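Local atomic coordinates of probable ribose-5-phosphate isomerase B (Mycoplasma genitalium, PDB entry 6MU0), a protein that probably catalyses the interconversion of ribulose 5-phosphate and ribose 5-phosphate in the non-oxidative stage of the pentose phosphate pathway. Residues G82-M85 with A86-V90. Numbering follows the deposited sequence.
Sequences GVCM and AANKV. With 5RP (ribulose-5-phosphate), chain B.
Gly82 and Ala86 join through the first of three regular i to i+4 backbone hydrogen bonds that carry helix 81-88 forward: Ala86 N reaches Gly82 O at 3.0 Å, Ala87 N reaches Val83 O at 2.8 Å, and Asn88 N reaches Cys84 O at 3.1 Å. The fourth, from Lys89 N to Met85 O, is weak, long at 3.4 Å and bent to 128° at the hydrogen. Lys89 N lies closer to Ala86 O, at 3.0 Å, an i to i+3 bond repeated by Val90 N to Ala87 O.

Side-chain contacts follow the same spacing. With SG anti to the backbone N (chi1 -179°), Cys84 brings its sulfur to 3.5 Å from Asn88 ND2, one turn on. The Asn88 amide group lies near both the sulfur and the carbonyl oxygen of Cys84, while its OD1 accepts a hydrogen bond from Ala95 N. Lys89 CG, anti to its carbonyl carbon (chi1 -62°), lies 3.4 Å from Met85 O, and the methyl of Ala87 rests against Val83 O.

At the opposite end, Gly82 N donates to O1 of the bound ribulose-5-phosphate at 3.1 Å; Asp18, His19, Gly78, Thr79 and Arg121 also bind the sugar phosphate. Next to it, Val83 N hydrogen-bonds to OD1 of the sulfinated cysteine (3-sulfinoalanine) at position 77, by analogy with relatives probably the catalytic base.

Val83 and Ala87 pack on Leu75 of strand 72-75, and Val83 and Cys84 on Cys117 of strand 115-117, seating the helix on the parallel sheet, while Ala86 and Val90 meet helix 53-66.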
ATOM      1  N   GLY A  82      -3.131  -3.926 -10.837  1.00  7.15           N
ATOM      2  CA  GLY A  82      -3.490  -5.281 -10.453  1.00  8.19           C
ATOM      3  C   GLY A  82      -3.469  -5.498  -8.953  1.00  7.25           C
ATOM      4  O   GLY A  82      -4.409  -6.063  -8.379  1.00  7.83           O
ATOM      5  N   VAL A  83      -2.397  -5.048  -8.297  1.00  7.50           N
ATOM      6  CA  VAL A  83      -2.323  -5.185  -6.845  1.00  7.64           C
ATOM      7  C   VAL A  83      -3.413  -4.377  -6.163  1.00  7.60           C
ATOM      8  O   VAL A  83      -3.896  -4.762  -5.094  1.00  8.03           O
ATOM      9  CB  VAL A  83      -0.925  -4.819  -6.303  1.00  8.11           C
ATOM     10  CG1 VAL A  83       0.132  -5.793  -6.797  1.00  8.43           C
ATOM     11  CG2 VAL A  83      -0.556  -3.364  -6.626  1.00  8.41           C
ATOM     12  N   CYS A  84      -3.822  -3.252  -6.760  1.00  7.49           N
ATOM     13  CA  CYS A  84      -4.899  -2.447  -6.190  1.00  7.73           C
ATOM     14  C   CYS A  84      -6.237  -3.178  -6.276  1.00  7.53           C
ATOM     15  O   CYS A  84      -6.996  -3.210  -5.299  1.00  8.28           O
ATOM     16  CB  CYS A  84      -4.945  -1.090  -6.895  1.00  8.23           C
ATOM     17  SG  CYS A  84      -6.184   0.044  -6.310  1.00 11.75           S
ATOM     18  N   MET A  85      -6.544  -3.767  -7.440  1.00  7.91           N
ATOM     19  CA  MET A  85      -7.764  -4.566  -7.577  0.61  8.15           C
ATOM     20  C   MET A  85      -7.786  -5.689  -6.557  1.00  8.03           C
ATOM     21  O   MET A  85      -8.787  -5.910  -5.861  1.00  9.24           O
ATOM     22  CB  MET A  85      -7.822  -5.206  -8.964  0.61  9.08           C
ATOM     23  CG  MET A  85      -8.030  -4.280 -10.133  0.61  9.50           C
ATOM     24  SD  MET A  85      -7.881  -5.238 -11.655  0.61  9.18           S
ATOM     25  CE  MET A  85      -8.444  -4.042 -12.866  0.61 10.36           C
ATOM     26  N   ALA A  86      -6.683  -6.431  -6.478  1.00  7.89           N
ATOM     27  CA  ALA A  86      -6.612  -7.587  -5.595  1.00  8.67           C
ATOM     28  C   ALA A  86      -6.702  -7.176  -4.131  1.00  8.25           C
ATOM     29  O   ALA A  86      -7.499  -7.737  -3.368  1.00  8.84           O
ATOM     30  CB  ALA A  86      -5.317  -8.354  -5.865  1.00  8.72           C
ATOM     31  N   ALA A  87      -5.904  -6.187  -3.717  1.00  8.16           N
ATOM     32  CA  ALA A  87      -5.905  -5.794  -2.312  1.00  8.15           C
ATOM     33  C   ALA A  87      -7.280  -5.316  -1.869  1.00  8.43           C
ATOM     34  O   ALA A  87      -7.706  -5.592  -0.744  1.00  8.57           O
ATOM     35  CB  ALA A  87      -4.844  -4.729  -2.057  1.00  8.74           C
ATOM     36  N   ASN A  88      -7.990  -4.591  -2.739  1.00  7.88           N
ATOM     37  CA  ASN A  88      -9.314  -4.099  -2.379  1.00  7.95           C
ATOM     38  C   ASN A  88     -10.349  -5.211  -2.239  1.00  8.69           C
ATOM     39  O   ASN A  88     -11.405  -4.972  -1.651  1.00  9.56           O
ATOM     40  CB  ASN A  88      -9.783  -3.028  -3.372  1.00  8.00           C
ATOM     41  CG  ASN A  88      -9.242  -1.655  -3.040  1.00  8.24           C
ATOM     42  OD1 ASN A  88      -9.357  -1.197  -1.899  1.00  8.43           O
ATOM     43  ND2 ASN A  88      -8.650  -0.985  -4.027  1.00  8.12           N
ATOM     44  N   LYS A  89     -10.072  -6.423  -2.730  1.00  8.85           N
ATOM     45  CA  LYS A  89     -10.988  -7.527  -2.472  1.00  9.37           C
ATOM     46  C   LYS A  89     -10.975  -7.960  -1.013  1.00  9.99           C
ATOM     47  O   LYS A  89     -11.908  -8.636  -0.573  1.00 11.35           O
ATOM     48  CB  LYS A  89     -10.653  -8.738  -3.349  1.00  9.33           C
ATOM     49  CG  LYS A  89     -10.772  -8.512  -4.838  1.00  9.91           C
ATOM     50  CD  LYS A  89     -12.181  -8.105  -5.212  1.00 10.13           C
ATOM     51  CE  LYS A  89     -12.325  -7.838  -6.701  1.00 10.62           C
ATOM     52  NZ  LYS A  89     -13.725  -7.430  -7.009  1.00 10.62           N
ATOM     53  N   VAL A  90      -9.951  -7.589  -0.255  1.00  9.69           N
ATOM     54  CA  VAL A  90      -9.741  -8.093   1.094  1.00  9.80           C
ATOM     55  C   VAL A  90     -10.527  -7.245   2.088  1.00 10.01           C
ATOM     56  O   VAL A  90     -10.505  -6.008   2.030  1.00  9.99           O
ATOM     57  CB  VAL A  90      -8.237  -8.119   1.419  1.00  9.64           C
ATOM     58  CG1 VAL A  90      -7.997  -8.623   2.829  1.00 10.84           C
ATOM     59  CG2 VAL A  90      -7.506  -8.984   0.398  1.00 10.77           C
TER
HETATM   60  C2  5RP B 201      -0.489  -5.552 -13.263  1.00 11.20           C
HETATM   61  C3  5RP B 201       0.917  -5.259 -13.747  1.00 10.64           C
HETATM   62  C5  5RP B 201       1.910  -6.431 -13.780  1.00  9.19           C
HETATM   63  O13 5RP B 201       3.121  -6.077 -13.141  1.00  8.66           O
HETATM   64  C6  5RP B 201       2.127  -6.700 -15.271  1.00  9.17           C
HETATM   65  O14 5RP B 201       0.871  -7.039 -15.854  1.00  9.32           O
HETATM   66  C7  5RP B 201       3.136  -7.801 -15.518  1.00  9.32           C
HETATM   67  O8  5RP B 201       3.445  -7.804 -16.924  1.00  9.00           O
HETATM   68  P9  5RP B 201       4.456  -8.906 -17.504  1.00  9.02           P
HETATM   69  O12 5RP B 201       4.544  -8.610 -18.973  1.00  9.82           O
HETATM   70  O11 5RP B 201       5.781  -8.721 -16.774  1.00  9.19           O
HETATM   71  O10 5RP B 201       3.873 -10.273 -17.200  1.00  9.67           O
HETATM   72  O4  5RP B 201       1.259  -4.166 -14.149  1.00 10.49           O
HETATM   73  O1  5RP B 201      -1.287  -4.375 -13.297  1.00 12.51           O